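Local coordinates for protein histidine kinase (Methanosarcina mazei, PDB 3LI9) that probably senses an extracellular signal through this extracellular domain, a double Cache (PDC-fold) module, and relays it to a cytoplasmic kinase that phosphorylates histidine, at residues Gly74-Tyr79 against Ser125-Leu130; Glu80-Ala83 against Arg87-Asn90; Val104-Lys109 against Gly168-Leu173. All blocks are in the same frame, centred on the assembly; numbering follows the deposited sequence.

Contact 1: residues Gly74-Tyr79 against Ser125-Leu130; sequences GVYLGY and SDYYQL
Ser125 O accepts from two backbone N-H groups, those of Tyr128 N (3.1 Å) and Gln129 N (2.9 Å), and this double grip helps set the first turn of helix 126-134, from which the Tyr128 ring extends to touch Gly78. With CG anti to its own N (chi1 -170°), that ring reaches strand 74-79. Its CE1 lies 3.5 Å from Gly78 O, while Tyr79 N sits at the ring edge near its plane. Glycine suits position 78, since a bare backbone lets the ring come close. The Tyr128 hydroxyl, 3.3 Å from Tyr79 C, goes on to hydrogen-bond with Glu80. Two residues before Gly78, Tyr76 CE1 meets Tyr127 CD1 at 4.0 Å; the two ring planes stand at 87°, yet the meeting is oblique. These rings touch through carbon. Their hydroxyls bond elsewhere, Tyr76 to Asp154 and Tyr127 to the carbonyl of Val120. Strand 74-79 is flanked by strands 105-108 and 162-172, and while Tyr76 and Gly78 meet helix 126-134, Val75 and Leu77 pack against helices 13-48 and 55-67.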
loop_
_atom_site.group_PDB
_atom_site.type_symbol
_atom_site.label_atom_id
_atom_site.label_comp_id
_atom_site.label_asym_id
_atom_site.label_seq_id
_atom_site.Cartn_x
_atom_site.Cartn_y
_atom_site.Cartn_z
ATOM N N GLY A 74 4.755 6.466 -9.097
ATOM C CA GLY A 74 3.764 6.766 -10.080
ATOM C C GLY A 74 2.724 7.695 -9.470
ATOM O O GLY A 74 2.409 7.633 -8.283
ATOM N N VAL A 75 2.165 8.538 -10.317
ATOM C CA VAL A 75 1.013 9.365 -9.935
ATOM C C VAL A 75 0.109 9.363 -11.178
ATOM O O VAL A 75 0.566 9.450 -12.327
ATOM C CB VAL A 75 1.410 10.852 -9.642
ATOM C CG1 VAL A 75 0.148 11.748 -9.230
ATOM C CG2 VAL A 75 2.450 10.920 -8.528
ATOM N N TYR A 76 -1.198 9.217 -10.913
ATOM C CA TYR A 76 -2.080 9.008 -12.057
ATOM C C TYR A 76 -3.484 9.529 -11.838
ATOM O O TYR A 76 -3.942 9.705 -10.700
ATOM C CB TYR A 76 -2.079 7.549 -12.484
ATOM C CG TYR A 76 -2.384 6.554 -11.362
ATOM C CD1 TYR A 76 -3.684 6.219 -11.073
ATOM C CD2 TYR A 76 -1.348 6.069 -10.528
ATOM C CE1 TYR A 76 -4.001 5.308 -10.021
ATOM C CE2 TYR A 76 -1.636 5.200 -9.499
ATOM C CZ TYR A 76 -2.945 4.822 -9.257
ATOM O OH TYR A 76 -3.161 3.939 -8.234
ATOM N N LEU A 77 -4.209 9.687 -12.972
ATOM C CA LEU A 77 -5.619 10.027 -12.922
ATOM C C LEU A 77 -6.282 9.030 -13.913
ATOM O O LEU A 77 -5.649 8.627 -14.938
ATOM C CB LEU A 77 -5.810 11.439 -13.512
ATOM C CG LEU A 77 -5.172 12.536 -12.640
ATOM C CD1 LEU A 77 -5.202 13.868 -13.453
ATOM C CD2 LEU A 77 -5.928 12.705 -11.326
ATOM N N GLY A 78 -7.500 8.577 -13.595
ATOM C CA GLY A 78 -8.196 7.724 -14.576
ATOM C C GLY A 78 -9.671 8.173 -14.526
ATOM O O GLY A 78 -10.246 8.222 -13.481
ATOM N N TYR A 79 -10.241 8.554 -15.678
ATOM C CA TYR A 79 -11.623 9.064 -15.734
ATOM C C TYR A 79 -12.575 8.121 -16.504
ATOM O O TYR A 79 -12.166 7.353 -17.366
ATOM C CB TYR A 79 -11.633 10.378 -16.436
ATOM C CG TYR A 79 -11.146 11.523 -15.553
ATOM C CD1 TYR A 79 -9.781 11.743 -15.341
ATOM C CD2 TYR A 79 -12.080 12.392 -14.930
ATOM C CE1 TYR A 79 -9.369 12.834 -14.520
ATOM C CE2 TYR A 79 -11.651 13.472 -14.117
ATOM C CZ TYR A 79 -10.306 13.645 -13.929
ATOM O OH TYR A 79 -9.882 14.773 -13.191
ATOM N N SER A 125 -9.493 -3.784 -12.741
ATOM C CA SER A 125 -8.669 -3.882 -11.517
ATOM C C SER A 125 -9.181 -3.085 -10.332
ATOM O O SER A 125 -9.726 -2.019 -10.495
ATOM C CB SER A 125 -7.229 -3.459 -11.780
ATOM O OG SER A 125 -6.652 -4.333 -12.746
ATOM N N ASP A 126 -8.930 -3.593 -9.126
ATOM C CA ASP A 126 -9.372 -2.953 -7.912
ATOM C C ASP A 126 -8.879 -1.533 -7.717
ATOM O O ASP A 126 -9.527 -0.786 -7.043
ATOM C CB ASP A 126 -8.883 -3.743 -6.708
ATOM C CG ASP A 126 -9.650 -5.025 -6.519
ATOM O OD1 ASP A 126 -10.756 -5.164 -7.119
ATOM O OD2 ASP A 126 -9.129 -5.879 -5.759
ATOM N N TYR A 127 -7.703 -1.178 -8.201
ATOM C CA TYR A 127 -7.270 0.191 -7.921
ATOM C C TYR A 127 -8.310 1.201 -8.431
ATOM O O TYR A 127 -8.396 2.353 -7.917
ATOM C CB TYR A 127 -5.910 0.471 -8.569
ATOM C CG TYR A 127 -5.932 0.678 -10.104
ATOM C CD1 TYR A 127 -5.957 1.924 -10.648
ATOM C CD2 TYR A 127 -5.860 -0.412 -10.988
ATOM C CE1 TYR A 127 -5.935 2.116 -11.984
ATOM C CE2 TYR A 127 -5.830 -0.223 -12.374
ATOM C CZ TYR A 127 -5.875 1.047 -12.864
ATOM O OH TYR A 127 -5.834 1.271 -14.218
ATOM N N TYR A 128 -9.040 0.817 -9.475
ATOM C CA TYR A 128 -10.077 1.717 -10.055
ATOM C C TYR A 128 -11.440 1.259 -9.640
ATOM O O TYR A 128 -12.261 2.075 -9.268
ATOM C CB TYR A 128 -10.015 1.727 -11.599
ATOM C CG TYR A 128 -10.857 2.777 -12.303
ATOM C CD1 TYR A 128 -10.248 3.885 -12.892
ATOM C CD2 TYR A 128 -12.215 2.616 -12.490
ATOM C CE1 TYR A 128 -10.976 4.837 -13.591
ATOM C CE2 TYR A 128 -12.965 3.570 -13.146
ATOM C CZ TYR A 128 -12.359 4.658 -13.718
ATOM O OH TYR A 128 -13.089 5.581 -14.444
ATOM N N GLN A 129 -11.688 -0.059 -9.713
ATOM C CA GLN A 129 -13.049 -0.573 -9.454
ATOM C C GLN A 129 -13.447 -0.461 -7.975
ATOM O O GLN A 129 -14.616 -0.255 -7.659
ATOM C CB GLN A 129 -13.206 -2.027 -9.919
ATOM C CG GLN A 129 -13.139 -2.204 -11.460
ATOM C CD GLN A 129 -14.194 -1.387 -12.185
ATOM O OE1 GLN A 129 -15.347 -1.485 -11.872
ATOM N NE2 GLN A 129 -13.794 -0.593 -13.168
ATOM N N LEU A 130 -12.502 -0.564 -7.058
ATOM C CA LEU A 130 -12.940 -0.458 -5.648
ATOM C C LEU A 130 -13.405 0.955 -5.298
ATOM O O LEU A 130 -14.470 1.127 -4.699
ATOM C CB LEU A 130 -11.891 -0.948 -4.646
ATOM C CG LEU A 130 -11.678 -2.458 -4.474
ATOM C CD1 LEU A 130 -10.624 -2.698 -3.363
ATOM C CD2 LEU A 130 -13.017 -3.165 -4.160
#

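Contact 2: residues Glu80-Ala83 against Arg87-Asn90; sequences EPDA and RDKN
Asp82 and Asp88 bind each other's backbone, and each does so with its carboxylate. Asp82 N donates to Asp88 OD2 at 2.8 Å, a nearly straight bond (162°) that reaches the oxygen from above the carboxylate plane. In return Asp88 N donates to Asp82 OD1 at 3.1 Å, meeting it nearly along the C-O axis. Both side chains keep CG beside the backbone N, opposite the carbonyl carbon, which helps bring each carboxylate back to the facing main chain. The two acid groups, with planes 41° apart, are therefore close: Asp82 OD1 lies 3.7 Å from Asp88 OD2. The repulsion is probably eased by the N-H donors and by a salt bridge from Arg55 to Asp88 OD1. Water joins in as well. One molecule donates to Asp82 OD1 and accepts from Lys89 N (2.9 Å), so this oxygen serves two successive N-H groups of the 3-10 segment 88-90, one directly and one through water. Another water sits within hydrogen-bonding distance of Glu80 O and Asp88 OD1 and is placed to donate toward them. Pro81 contributes its CA, 3.5 Å from Asp88 OD2, and its ring restricts phi to a value suited to the second position of a turn. Asp82 occupies the third position with a positive phi of 62°, a left-handed helical conformation that aspartate, without a branch at CB, can adopt. Ala83 N closes the turn on Glu80 O. The result is a type II beta turn tied by reciprocal side-chain to main-chain bonds to a short 3-10 segment, in the surface loop between two strands of the Cache fold.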
loop_
_atom_site.group_PDB
_atom_site.type_symbol
_atom_site.label_atom_id
_atom_site.label_comp_id
_atom_site.label_asym_id
_atom_site.label_seq_id
_atom_site.Cartn_x
_atom_site.Cartn_y
_atom_site.Cartn_z
ATOM N N GLU A 80 -13.828 8.176 -16.085
ATOM C CA GLU A 80 -14.929 7.571 -16.851
ATOM C C GLU A 80 -15.010 8.212 -18.214
ATOM O O GLU A 80 -14.526 9.285 -18.512
ATOM C CB GLU A 80 -16.248 7.838 -16.084
ATOM C CG GLU A 80 -16.373 7.172 -14.761
ATOM C CD GLU A 80 -16.591 5.662 -14.904
ATOM O OE1 GLU A 80 -17.740 5.251 -15.152
ATOM O OE2 GLU A 80 -15.635 4.896 -14.752
ATOM N N PRO A 81 -15.679 7.531 -19.151
ATOM C CA PRO A 81 -15.835 8.070 -20.500
ATOM C C PRO A 81 -16.416 9.473 -20.508
ATOM O O PRO A 81 -17.460 9.709 -19.893
ATOM C CB PRO A 81 -16.815 7.040 -21.139
ATOM C CG PRO A 81 -16.451 5.785 -20.488
ATOM C CD PRO A 81 -16.229 6.187 -19.003
ATOM N N ASP A 82 -15.702 10.389 -21.151
ATOM C CA ASP A 82 -16.028 11.777 -21.335
ATOM C C ASP A 82 -16.145 12.616 -20.046
ATOM O O ASP A 82 -16.552 13.767 -20.111
ATOM C CB ASP A 82 -17.317 11.894 -22.158
ATOM C CG ASP A 82 -17.047 11.753 -23.641
ATOM O OD1 ASP A 82 -15.940 12.069 -24.115
ATOM O OD2 ASP A 82 -17.940 11.294 -24.343
ATOM N N ALA A 83 -15.670 12.058 -18.932
ATOM C CA ALA A 83 -15.877 12.686 -17.569
ATOM C C ALA A 83 -14.884 13.795 -17.228
ATOM O O ALA A 83 -15.139 14.621 -16.324
ATOM C CB ALA A 83 -16.046 11.660 -16.426
ATOM N N ARG A 87 -14.489 15.256 -24.194
ATOM C CA ARG A 87 -13.791 15.277 -25.509
ATOM C C ARG A 87 -12.848 14.073 -25.771
ATOM O O ARG A 87 -11.846 14.223 -26.435
ATOM C CB ARG A 87 -13.020 16.580 -25.683
ATOM C CG ARG A 87 -13.972 17.852 -25.815
ATOM C CD ARG A 87 -13.237 19.041 -26.472
ATOM N NE ARG A 87 -11.884 19.247 -25.943
ATOM C CZ ARG A 87 -10.727 19.084 -26.624
ATOM N NH1 ARG A 87 -10.702 18.704 -27.900
ATOM N NH2 ARG A 87 -9.561 19.292 -26.012
ATOM N N ASP A 88 -13.226 12.921 -25.292
ATOM C CA ASP A 88 -12.402 11.718 -25.438
ATOM C C ASP A 88 -12.156 11.476 -26.914
ATOM O O ASP A 88 -11.146 10.946 -27.304
ATOM C CB ASP A 88 -13.052 10.480 -24.835
ATOM C CG ASP A 88 -13.033 10.443 -23.322
ATOM O OD1 ASP A 88 -12.536 11.385 -22.697
ATOM O OD2 ASP A 88 -13.579 9.531 -22.750
ATOM N N LYS A 89 -13.132 11.798 -27.764
ATOM C CA LYS A 89 -12.893 11.511 -29.181
ATOM C C LYS A 89 -11.731 12.234 -29.822
ATOM O O LYS A 89 -11.314 11.842 -30.911
ATOM C CB LYS A 89 -14.188 11.821 -29.989
ATOM C CG LYS A 89 -14.546 13.265 -29.926
ATOM C CD LYS A 89 -15.931 13.525 -30.526
ATOM C CE LYS A 89 -15.987 14.992 -30.826
ATOM N NZ LYS A 89 -17.328 15.317 -31.359
ATOM N N ASN A 90 -11.251 13.321 -29.206
ATOM C CA ASN A 90 -10.241 14.153 -29.777
ATOM C C ASN A 90 -8.880 13.627 -29.288
ATOM O O ASN A 90 -7.875 14.196 -29.665
ATOM C CB ASN A 90 -10.408 15.584 -29.283
ATOM C CG ASN A 90 -11.627 16.272 -29.925
ATOM O OD1 ASN A 90 -12.040 15.905 -30.995
ATOM N ND2 ASN A 90 -12.205 17.207 -29.240
HETATM O O HOH W 1 -12.230 10.467 -19.880
HETATM O O HOH W 2 -15.835 12.364 -27.004
#

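Contact 3: residues Val104-Lys109 against Gly168-Leu173; sequences VPYCNK and GVDVPL
Tyr106 and Asp170 bridge strands 105-108 and 162-172, which are not neighbours in the sheet, because strand 74-79 runs between them. Along the first segment, Val104 leads in and packs on Pro118 of the adjoining strand. Pro105 turns to the helical side, touching Met59 and Ile62 of helix 55-67; having no N-H, it still pairs through its carbonyl. Tyr106 then faces the other way. Its CG is anti to the backbone N (chi1 176°), and the ring spans the width of the intervening strand, a distance that a long, rigid side chain suits well. At its end the hydroxyl donates to Asp170 OD2 in a very short bond of 2.5 Å. The acceptor lies at the ring edge near its plane, 3.1 Å from Tyr106 CE1, while the carboxylate plane is turned 63° from the ring. Asp170 fits as a compact acceptor with two oxygens to share: OD1 is hydrogen-bonded to Ser152 OG, and OD2 also bonds a buffer molecule, bis-tris, probably brought in by crystallisation. Such a two-sided hold should keep the carboxylate from rotating. Cys107 returns to the helical side, against Ile62 and Lys63. Asn108 CB lies against one face of the Tyr106 ring, 3.7 Å from its plane and offset toward the rim. A tyrosine and an acid meeting over the face of an antiparallel sheet, with a small molecule bound beside them, are consistent with the ligand pocket of a Cache (PDC) sensor domain.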
loop_
_atom_site.group_PDB
_atom_site.type_symbol
_atom_site.label_atom_id
_atom_site.label_comp_id
_atom_site.label_asym_id
_atom_site.label_seq_id
_atom_site.Cartn_x
_atom_site.Cartn_y
_atom_site.Cartn_z
ATOM N N VAL A 104 -6.590 8.893 -18.924
ATOM C CA VAL A 104 -6.074 7.843 -18.034
ATOM C C VAL A 104 -4.532 7.926 -17.905
ATOM O O VAL A 104 -3.833 6.910 -18.020
ATOM C CB VAL A 104 -6.534 6.422 -18.492
ATOM C CG1 VAL A 104 -8.084 6.207 -18.151
ATOM C CG2 VAL A 104 -6.212 6.186 -19.977
ATOM N N PRO A 105 -4.002 9.133 -17.679
ATOM C CA PRO A 105 -2.518 9.261 -17.703
ATOM C C PRO A 105 -1.845 8.611 -16.466
ATOM O O PRO A 105 -2.228 8.906 -15.322
ATOM C CB PRO A 105 -2.294 10.772 -17.770
ATOM C CG PRO A 105 -3.532 11.357 -16.952
ATOM C CD PRO A 105 -4.682 10.411 -17.376
ATOM N N TYR A 106 -0.821 7.784 -16.721
ATOM C CA TYR A 106 -0.044 7.139 -15.631
ATOM C C TYR A 106 1.361 7.712 -15.749
ATOM O O TYR A 106 2.131 7.317 -16.643
ATOM C CB TYR A 106 -0.053 5.613 -15.820
ATOM C CG TYR A 106 0.796 4.874 -14.805
ATOM C CD1 TYR A 106 0.652 5.135 -13.471
ATOM C CD2 TYR A 106 1.708 3.886 -15.200
ATOM C CE1 TYR A 106 1.422 4.414 -12.475
ATOM C CE2 TYR A 106 2.454 3.202 -14.246
ATOM C CZ TYR A 106 2.263 3.451 -12.893
ATOM O OH TYR A 106 3.017 2.823 -11.936
ATOM N N CYS A 107 1.681 8.693 -14.907
ATOM C CA CYS A 107 2.989 9.366 -14.942
ATOM C C CYS A 107 3.876 8.598 -13.966
ATOM O O CYS A 107 3.551 8.505 -12.792
ATOM C CB CYS A 107 2.790 10.820 -14.540
ATOM S SG CYS A 107 4.410 11.651 -14.503
ATOM N N ASN A 108 4.948 7.998 -14.478
ATOM C CA ASN A 108 5.756 7.086 -13.633
ATOM C C ASN A 108 7.213 7.066 -13.967
ATOM O O ASN A 108 7.617 7.472 -15.050
ATOM C CB ASN A 108 5.183 5.652 -13.729
ATOM C CG ASN A 108 5.425 5.037 -15.102
ATOM O OD1 ASN A 108 4.611 5.205 -16.087
ATOM N ND2 ASN A 108 6.544 4.405 -15.231
ATOM N N LYS A 109 7.991 6.563 -13.034
ATOM C CA LYS A 109 9.395 6.248 -13.315
ATOM C C LYS A 109 9.755 4.779 -13.093
ATOM O O LYS A 109 10.919 4.459 -12.709
ATOM C CB LYS A 109 10.289 7.224 -12.518
ATOM C CG LYS A 109 10.056 7.208 -11.102
ATOM C CD LYS A 109 10.983 8.250 -10.344
ATOM C CE LYS A 109 10.628 9.673 -10.619
ATOM N NZ LYS A 109 11.305 10.502 -9.519
ATOM N N GLY A 168 -4.599 8.622 -8.084
ATOM C CA GLY A 168 -3.857 7.617 -7.341
ATOM C C GLY A 168 -2.384 7.840 -7.305
ATOM O O GLY A 168 -1.863 8.562 -8.097
ATOM N N VAL A 169 -1.715 7.227 -6.319
ATOM C CA VAL A 169 -0.262 7.159 -6.305
ATOM C C VAL A 169 0.234 5.738 -6.034
ATOM O O VAL A 169 -0.437 4.947 -5.302
ATOM C CB VAL A 169 0.348 8.099 -5.231
ATOM C CG1 VAL A 169 -0.192 9.548 -5.434
ATOM C CG2 VAL A 169 -0.076 7.628 -3.823
ATOM N N ASP A 170 1.372 5.408 -6.689
ATOM C CA ASP A 170 2.055 4.099 -6.488
ATOM C C ASP A 170 3.243 4.303 -5.604
ATOM O O ASP A 170 4.041 5.198 -5.842
ATOM C CB ASP A 170 2.521 3.530 -7.831
ATOM C CG ASP A 170 1.383 3.007 -8.699
ATOM O OD1 ASP A 170 0.271 2.786 -8.201
ATOM O OD2 ASP A 170 1.630 2.752 -9.891
ATOM N N VAL A 171 3.350 3.462 -4.588
ATOM C CA VAL A 171 4.355 3.633 -3.534
ATOM C C VAL A 171 5.256 2.368 -3.472
ATOM O O VAL A 171 4.776 1.329 -3.054
ATOM C CB VAL A 171 3.674 3.821 -2.196
ATOM C CG1 VAL A 171 4.715 4.100 -1.029
ATOM C CG2 VAL A 171 2.753 5.145 -2.262
ATOM N N PRO A 172 6.530 2.455 -3.817
ATOM C CA PRO A 172 7.426 1.241 -3.694
ATOM C C PRO A 172 7.599 0.926 -2.222
ATOM O O PRO A 172 7.652 1.821 -1.330
ATOM C CB PRO A 172 8.842 1.730 -4.178
ATOM C CG PRO A 172 8.453 2.933 -5.092
ATOM C CD PRO A 172 7.169 3.593 -4.521
ATOM N N LEU A 173 7.693 -0.368 -1.931
ATOM C CA LEU A 173 7.799 -0.803 -0.548
ATOM C C LEU A 173 9.146 -1.429 -0.188
ATOM O O LEU A 173 9.314 -1.944 0.943
ATOM C CB LEU A 173 6.726 -1.867 -0.265
ATOM C CG LEU A 173 5.281 -1.358 -0.390
ATOM C CD1 LEU A 173 4.222 -2.518 -0.466
ATOM C CD2 LEU A 173 5.025 -0.349 0.726
#

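How the contacts relate
Contacts 1 and 3 lie side by side, their centres about 9 Å apart, and strand 74-79 of contact 1 runs between the two strands of contact 3: Val75 N is 2.8 Å from Cys107 O on one flank, and Tyr76 O is 2.9 Å from Gly168 N on the other. Tyr76 and Asp170 each come within about 3 Å of bound bis-tris, probably from the crystallisation liquor, so both contacts bear on a probable ligand pocket. Contact 2 lies on the loop that continues this strand, about 16 Å from contact 1 and 22 Å from contact 3, measured between centres. It joins contact 1 through Tyr128 OH and Glu80 OE2, 2.7 Å apart, but does not touch contact 3.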